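Regulator of G-protein signaling 1 (Homo sapiens, PDB 2BV1) accelerates GTP hydrolysis by G protein alpha subunits through its RGS domain, driving them into the inactive GDP-bound form, damping receptor signalling and inhibiting B-cell chemotaxis toward CXCL12. Local coordinates at residues A[24-29]-A[117-122]; A[20-25]-A[30-35]; A[71-76]-A[109-114]. All coordinates share one frame; numbering follows the deposited sequence. Where two conformers were deposited one is given.

Interaction 1: residues A[24-29]-A[117-122]; sequences QSLEKL and VIYTLM
One face of the Tyr119 ring carries the methyl CD2 of Leu26, which sits 3.8 Å from the ring centroid and 16° off the normal, a CH-pi contact displaced toward the rim on the CE1 side. The backbone N of Glu27 approaches the same ring obliquely, 3.1 Å from the Tyr119 OH, but the angle is too poor for a hydrogen bond; Glu27 CB adds a van der Waals touch to that hydroxyl at 3.3 Å. With its CG anti to the backbone N (chi1 -173°), Tyr119 reaches out from helix 112-131 to the first turn of helix 26-31. Leu26 comes to meet it from the opposite direction, and its CD2 also rests, at 3.8 Å, against CB of Met122, one turn beyond Tyr119. At the start of helix 26-31, Ser25 is the N-cap: its OG accepts from Lys28 N at 3.1 Å. The contact joins helix 26-31 to the long helix of the all-helical RGS domain, and Phe39 of helix 33-45 packs on both Leu26 and Met122. Its chemistry is dispersion between methyl, ring and methylene groups, with the phenol oxygen beside the start of helix 26-31, whose partial positive charge would probably suit it.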
# COMPACT_ATOMS: atom_id res chain seq x y z
N GLN A 24 0.85 -8.91 14.16
CA GLN A 24 0.13 -10.13 13.83
C GLN A 24 0.04 -10.40 12.30
O GLN A 24 0.20 -11.53 11.86
CB GLN A 24 -1.25 -10.14 14.50
CG GLN A 24 -1.14 -10.23 16.08
CD GLN A 24 -0.92 -11.67 16.65
OE1 GLN A 24 0.20 -12.22 16.67
NE2 GLN A 24 -2.00 -12.24 17.16
N SER A 25 -0.22 -9.36 11.51
CA SER A 25 -0.31 -9.48 10.07
C SER A 25 -0.28 -8.10 9.47
O SER A 25 -0.64 -7.12 10.14
CB SER A 25 -1.59 -10.21 9.63
OG SER A 25 -2.74 -9.42 9.83
N LEU A 26 0.20 -8.03 8.23
CA LEU A 26 0.22 -6.78 7.53
C LEU A 26 -1.23 -6.23 7.49
O LEU A 26 -1.46 -5.01 7.61
CB LEU A 26 0.81 -6.98 6.13
CG LEU A 26 0.77 -5.77 5.17
CD1 LEU A 26 1.53 -4.60 5.71
CD2 LEU A 26 1.31 -6.22 3.83
N GLU A 27 -2.18 -7.13 7.31
CA GLU A 27 -3.58 -6.75 7.26
C GLU A 27 -4.04 -6.00 8.53
O GLU A 27 -4.77 -5.05 8.40
CB GLU A 27 -4.48 -7.94 6.94
CG GLU A 27 -5.95 -7.61 6.94
CD GLU A 27 -6.82 -8.83 6.67
OE1 GLU A 27 -6.28 -9.96 6.63
OE2 GLU A 27 -8.04 -8.66 6.49
N LYS A 28 -3.62 -6.41 9.74
CA LYS A 28 -3.96 -5.66 10.96
C LYS A 28 -3.24 -4.32 11.00
O LYS A 28 -3.82 -3.31 11.37
CB LYS A 28 -3.66 -6.45 12.24
CG LYS A 28 -4.32 -7.79 12.31
CD LYS A 28 -4.58 -8.21 13.76
CE LYS A 28 -5.12 -9.62 13.85
NZ LYS A 28 -5.79 -9.80 15.15
N LEU A 29 -1.98 -4.29 10.58
CA LEU A 29 -1.29 -3.01 10.53
C LEU A 29 -2.02 -2.00 9.59
O LEU A 29 -2.24 -0.82 9.95
CB LEU A 29 0.17 -3.22 10.07
CG LEU A 29 1.05 -2.00 9.80
CD1 LEU A 29 1.33 -1.15 11.06
CD2 LEU A 29 2.34 -2.47 9.16
N VAL A 117 0.10 -8.40 -5.98
CA VAL A 117 1.54 -8.49 -6.07
C VAL A 117 2.18 -7.54 -5.05
O VAL A 117 3.11 -7.92 -4.28
CB VAL A 117 2.05 -8.16 -7.52
CG1 VAL A 117 3.59 -8.08 -7.56
CG2 VAL A 117 1.56 -9.19 -8.50
N ILE A 118 1.75 -6.29 -5.05
CA ILE A 118 2.36 -5.29 -4.17
C ILE A 118 2.08 -5.62 -2.70
O ILE A 118 2.94 -5.46 -1.88
CB ILE A 118 1.87 -3.83 -4.49
CG1 ILE A 118 2.30 -3.38 -5.89
CG2 ILE A 118 2.29 -2.87 -3.40
CD1 ILE A 118 3.79 -3.49 -6.22
N TYR A 119 0.90 -6.09 -2.37
CA TYR A 119 0.63 -6.51 -1.00
C TYR A 119 1.60 -7.59 -0.56
O TYR A 119 2.16 -7.54 0.53
CB TYR A 119 -0.78 -7.05 -0.92
CG TYR A 119 -1.20 -7.35 0.48
CD1 TYR A 119 -1.75 -6.36 1.26
CD2 TYR A 119 -1.03 -8.63 1.04
CE1 TYR A 119 -2.16 -6.60 2.52
CE2 TYR A 119 -1.45 -8.89 2.36
CZ TYR A 119 -2.01 -7.83 3.08
OH TYR A 119 -2.45 -7.97 4.35
N THR A 120 1.82 -8.58 -1.43
CA THR A 120 2.79 -9.63 -1.13
C THR A 120 4.20 -9.11 -0.95
O THR A 120 4.94 -9.53 -0.02
CB THR A 120 2.72 -10.70 -2.22
OG1 THR A 120 1.37 -11.15 -2.34
CG2 THR A 120 3.69 -11.90 -1.96
N LEU A 121 4.61 -8.20 -1.83
CA LEU A 121 5.93 -7.63 -1.72
C LEU A 121 6.16 -6.96 -0.35
O LEU A 121 7.25 -7.07 0.26
CB LEU A 121 6.22 -6.61 -2.83
CG LEU A 121 6.66 -6.97 -4.24
CD1 LEU A 121 7.15 -5.68 -4.92
CD2 LEU A 121 7.73 -8.06 -4.32
N MET A 122 5.15 -6.24 0.09
CA MET A 122 5.16 -5.63 1.44
C MET A 122 5.15 -6.73 2.53
O MET A 122 5.95 -6.75 3.42
CB MET A 122 3.96 -4.70 1.59
CG MET A 122 4.07 -3.40 0.78
SD MET A 122 2.85 -2.08 1.19
CE MET A 122 1.32 -2.85 0.85

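Interaction 2: residues A[20-25]-A[30-35]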
# COMPACT_ATOMS: atom_id res chain seq x y z
N MET A 20 1.18 -3.68 19.31
CA MET A 20 1.53 -5.14 19.28
C MET A 20 0.76 -5.92 18.19
O MET A 20 1.33 -6.74 17.50
CB MET A 20 1.26 -5.83 20.64
CG MET A 20 2.06 -5.39 21.84
SD MET A 20 1.62 -6.10 23.51
CE MET A 20 0.94 -7.69 23.01
N GLN A 21 -0.55 -5.69 18.08
CA GLN A 21 -1.39 -6.31 17.07
C GLN A 21 -0.95 -6.15 15.60
O GLN A 21 -1.21 -7.03 14.76
CB GLN A 21 -2.84 -5.86 17.23
CG GLN A 21 -3.58 -6.54 18.40
CD GLN A 21 -3.89 -8.02 18.15
OE1 GLN A 21 -4.70 -8.38 17.27
NE2 GLN A 21 -3.26 -8.89 18.95
N TRP A 22 -0.29 -5.04 15.31
CA TRP A 22 0.26 -4.77 13.98
C TRP A 22 1.31 -5.81 13.56
O TRP A 22 1.55 -5.98 12.37
CB TRP A 22 0.94 -3.40 13.92
CG TRP A 22 0.05 -2.21 14.27
CD1 TRP A 22 -1.29 -2.20 14.39
CD2 TRP A 22 0.48 -0.86 14.49
NE1 TRP A 22 -1.74 -0.94 14.68
CE2 TRP A 22 -0.68 -0.09 14.76
CE3 TRP A 22 1.73 -0.24 14.46
CZ2 TRP A 22 -0.63 1.27 15.06
CZ3 TRP A 22 1.78 1.16 14.72
CH2 TRP A 22 0.61 1.88 15.05
N SER A 23 1.98 -6.42 14.56
CA SER A 23 2.89 -7.54 14.31
C SER A 23 2.17 -8.85 14.00
O SER A 23 2.80 -9.81 13.58
CB SER A 23 3.86 -7.72 15.48
OG SER A 23 3.19 -8.38 16.50
N GLN A 24 0.85 -8.91 14.16
CA GLN A 24 0.13 -10.13 13.83
C GLN A 24 0.04 -10.40 12.30
O GLN A 24 0.20 -11.53 11.86
CB GLN A 24 -1.25 -10.14 14.50
CG GLN A 24 -1.14 -10.23 16.08
CD GLN A 24 -0.92 -11.67 16.65
OE1 GLN A 24 0.20 -12.22 16.67
NE2 GLN A 24 -2.00 -12.24 17.16
N SER A 25 -0.22 -9.36 11.51
CA SER A 25 -0.31 -9.48 10.07
C SER A 25 -0.28 -8.10 9.47
O SER A 25 -0.64 -7.12 10.14
CB SER A 25 -1.59 -10.21 9.63
OG SER A 25 -2.74 -9.42 9.83
N LEU A 30 -2.39 -2.47 8.40
CA LEU A 30 -3.06 -1.59 7.44
C LEU A 30 -4.51 -1.23 7.78
O LEU A 30 -5.03 -0.30 7.19
CB LEU A 30 -2.98 -2.15 6.01
CG LEU A 30 -1.59 -2.39 5.50
CD1 LEU A 30 -1.70 -3.08 4.16
CD2 LEU A 30 -0.73 -1.17 5.39
N ALA A 31 -5.17 -1.98 8.68
CA ALA A 31 -6.53 -1.67 9.08
C ALA A 31 -6.61 -0.53 10.12
O ALA A 31 -7.68 -0.06 10.42
CB ALA A 31 -7.20 -2.89 9.63
N ASN A 32 -5.46 -0.15 10.68
CA ASN A 32 -5.30 0.95 11.62
C ASN A 32 -4.68 2.17 10.90
O ASN A 32 -3.60 2.10 10.32
CB ASN A 32 -4.42 0.48 12.79
CG ASN A 32 -4.23 1.55 13.83
OD1 ASN A 32 -3.42 2.47 13.66
ND2 ASN A 32 -4.95 1.44 14.93
N GLN A 33 -5.39 3.30 10.94
CA GLN A 33 -4.94 4.49 10.21
C GLN A 33 -3.56 4.94 10.70
O GLN A 33 -2.66 5.29 9.91
CB GLN A 33 -5.97 5.62 10.36
CG GLN A 33 -6.26 6.40 9.09
CD GLN A 33 -7.07 7.66 9.36
OE1 GLN A 33 -7.43 7.94 10.50
NE2 GLN A 33 -7.34 8.42 8.32
N THR A 34 -3.36 4.90 12.01
CA THR A 34 -2.05 5.27 12.54
C THR A 34 -0.95 4.27 12.18
O THR A 34 0.17 4.67 11.85
CB THR A 34 -2.12 5.57 14.07
OG1 THR A 34 -2.81 6.81 14.21
CG2 THR A 34 -0.72 5.69 14.66
N GLY A 35 -1.29 2.99 12.16
CA GLY A 35 -0.35 1.95 11.66
C GLY A 35 0.04 2.20 10.24
O GLY A 35 1.22 2.18 9.89
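The chain turns back on itself here, bringing residues 20-25 against the junction of helices 26-31 and 33-45, with Trp22 and Gly35 the nearest pair at 7.1 Å between CA atoms. Trp22 does most of the touching. Its CG stands anti to the carbonyl carbon (chi1 -59°), which sends the indole out toward the start of helix 33-45, and Gly35 CA lies over one face of the six-membered ring, 3.5 Å from the centroid and 15° off the normal. This is a CH-pi contact with backbone, close enough that a CB on this residue would crowd the indole. Asn32 meets the ring aslant, its amide plane turned 53° from the indole, with OD1 3.3 Å from Trp22 CZ2. Asn32 is also the N-cap of helix 33-45: its OD1 takes the N-H of Gly35 at 2.7 Å, in the carbonyl plane on a lone pair. The indole thus packs against the first turn of a helix in the N-terminal part of the RGS domain, touching both the capping side chain and the peptide it caps. Thr34 adds its CG2 methyl, 4.1 Å from Trp22 CH2. Replacing Trp22 by an alanine takes away the indole and would probably open a gap over Gly35 CA and leave the carboxylate of Glu18 without its N-H partner, since Trp22 NE1 bonds to Glu18 OE2. Tyr136 and Leu139 of helix 134-142 also touch the indole, and the backbone O of Trp22 bonds to the hydroxyl of Tyr127 on helix 112-131.

Interaction 3: residues A[71-76]-A[109-114]; sequences CKAEEI and TCFDEA
Phe111 and Ile76 cross at a slant, the phenyl ring reaching from the turn before helix 112-131 to the flank of helix 69-81. Ile76 offers the methyl CG2 to one face of the ring, 3.9 Å from the centroid and 22° off the normal, displaced toward the rim so that CZ and CE1 are the ring carbons it touches most closely. The branch is put there by the isoleucine's first torsion: CG1 is anti to the carbonyl carbon (chi1 -73°), which leaves CG2 anti to the backbone N. The opposite face of the ring is occupied from within its own segment, where Cys110 SG stands 3.9 Å above the plane over the centre. Phe111 is therefore sandwiched between a thiol and a methyl. Ala73, one turn before Ile76, takes the edge instead: its CA lies in the ring plane, 3.8 Å from Phe111 CE2, its CB is 3.9 Å from the same atom, and its carbonyl O is 3.6 Å from Phe111 CZ, near the plane. Residues 109-112 form a type I beta turn, closed by a bond from Asp112 N to Thr109 O, and this turn presents Phe111 just ahead of the long helix. Tyr61 of helix 50-62 meets the phenyl edge-to-face, and Ile103 of helix 93-103 also touches it, so one aromatic side chain joins this turn to helices 69-81, 50-62 and 93-103 of the RGS domain. All three residues that touch across the contact are buried, and their side chains bring no polar group to it. Cohesion probably comes chiefly from dispersion and the exclusion of water, perhaps with a modest electrostatic part where the positive rim of the phenyl faces the carbonyl oxygen of Ala73.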
# COMPACT_ATOMS: atom_id res chain seq x y z
N CYS A 71 -10.94 7.96 -15.48
CA CYS A 71 -9.98 8.98 -15.01
C CYS A 71 -9.08 8.57 -13.85
O CYS A 71 -7.87 8.82 -13.88
CB CYS A 71 -10.71 10.27 -14.60
SG CYS A 71 -11.12 11.30 -16.02
N LYS A 72 -9.67 8.00 -12.80
CA LYS A 72 -8.91 7.46 -11.67
C LYS A 72 -7.94 6.36 -12.09
O LYS A 72 -6.80 6.32 -11.64
CB LYS A 72 -9.87 6.92 -10.59
CG LYS A 72 -9.23 6.68 -9.22
CD LYS A 72 -8.57 7.90 -8.65
CE LYS A 72 -8.09 7.68 -7.22
N ALA A 73 -8.40 5.43 -12.92
CA ALA A 73 -7.52 4.37 -13.40
C ALA A 73 -6.33 4.97 -14.16
O ALA A 73 -5.17 4.60 -13.92
CB ALA A 73 -8.28 3.39 -14.28
N GLU A 74 -6.60 5.92 -15.08
CA GLU A 74 -5.53 6.60 -15.80
C GLU A 74 -4.57 7.31 -14.87
O GLU A 74 -3.37 7.28 -15.13
CB GLU A 74 -6.07 7.59 -16.87
N GLU A 75 -5.07 7.96 -13.81
CA GLU A 75 -4.20 8.64 -12.84
C GLU A 75 -3.29 7.66 -12.07
O GLU A 75 -2.12 7.92 -11.83
CB GLU A 75 -5.00 9.41 -11.77
CG GLU A 75 -4.05 10.24 -10.83
CD GLU A 75 -4.59 10.59 -9.43
OE1 GLU A 75 -4.98 9.67 -8.67
OE2 GLU A 75 -4.59 11.81 -9.09
N ILE A 76 -3.87 6.57 -11.62
CA ILE A 76 -3.13 5.58 -10.85
C ILE A 76 -2.07 4.93 -11.74
O ILE A 76 -0.92 4.73 -11.33
CB ILE A 76 -4.09 4.53 -10.28
CG1 ILE A 76 -4.90 5.14 -9.13
CG2 ILE A 76 -3.31 3.26 -9.81
CD1 ILE A 76 -6.08 4.28 -8.62
N THR A 109 -12.37 -3.91 -10.56
CA THR A 109 -11.36 -4.92 -10.25
C THR A 109 -10.08 -4.75 -11.06
O THR A 109 -9.19 -5.62 -11.04
CB THR A 109 -11.88 -6.33 -10.55
OG1 THR A 109 -12.15 -6.44 -11.95
CG2 THR A 109 -13.12 -6.63 -9.73
N CYS A 110 -9.99 -3.64 -11.78
CA CYS A 110 -8.87 -3.38 -12.67
C CYS A 110 -7.47 -3.64 -12.05
O CYS A 110 -6.60 -4.25 -12.69
CB CYS A 110 -8.99 -1.91 -13.17
SG CYS A 110 -7.62 -1.26 -14.15
N PHE A 111 -7.25 -3.14 -10.83
CA PHE A 111 -5.94 -3.15 -10.19
C PHE A 111 -5.72 -4.29 -9.19
O PHE A 111 -4.66 -4.32 -8.52
CB PHE A 111 -5.67 -1.80 -9.47
CG PHE A 111 -5.60 -0.65 -10.40
CD1 PHE A 111 -4.50 -0.49 -11.23
CD2 PHE A 111 -6.64 0.28 -10.46
CE1 PHE A 111 -4.42 0.56 -12.13
CE2 PHE A 111 -6.60 1.33 -11.37
CZ PHE A 111 -5.50 1.49 -12.19
N ASP A 112 -6.70 -5.20 -9.08
CA ASP A 112 -6.65 -6.34 -8.13
C ASP A 112 -5.39 -7.21 -8.28
O ASP A 112 -4.81 -7.62 -7.28
CB ASP A 112 -7.86 -7.24 -8.33
CG ASP A 112 -9.14 -6.64 -7.73
OD1 ASP A 112 -9.11 -5.53 -7.17
OD2 ASP A 112 -10.17 -7.33 -7.81
N GLU A 113 -4.96 -7.46 -9.50
CA GLU A 113 -3.78 -8.30 -9.73
C GLU A 113 -2.52 -7.58 -9.27
O GLU A 113 -1.69 -8.12 -8.53
CB GLU A 113 -3.67 -8.73 -11.20
CG GLU A 113 -4.41 -10.00 -11.58
CD GLU A 113 -4.16 -10.41 -13.03
OE1 GLU A 113 -3.04 -10.12 -13.57
OE2 GLU A 113 -5.07 -11.04 -13.63
N ALA A 114 -2.36 -6.34 -9.72
CA ALA A 114 -1.21 -5.53 -9.35
C ALA A 114 -1.19 -5.26 -7.86
O ALA A 114 -0.13 -5.27 -7.22
CB ALA A 114 -1.17 -4.24 -10.15

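Overall arrangement
From the N terminus, interaction 2 comes first: residues 20-25 fold back on 30-35, closing a short loop that holds most of helix 26-31. Interaction 1 starts from the same stretch, sharing Gln24 and Ser25, and closes a far longer loop on 117-122. The two touch directly, for instance through Leu29 and Trp22; interaction 2 holds the N-terminal segments together, and interaction 1 ties helix 26-31 to helix 112-131. Interaction 3 closes wholly within the span of interaction 1, joining helix 69-81 to the turn leading into helix 112-131. It lies about 25 Å from interaction 2, centre to centre, across the chain's centre, while helix 112-131 links interactions 1 and 3.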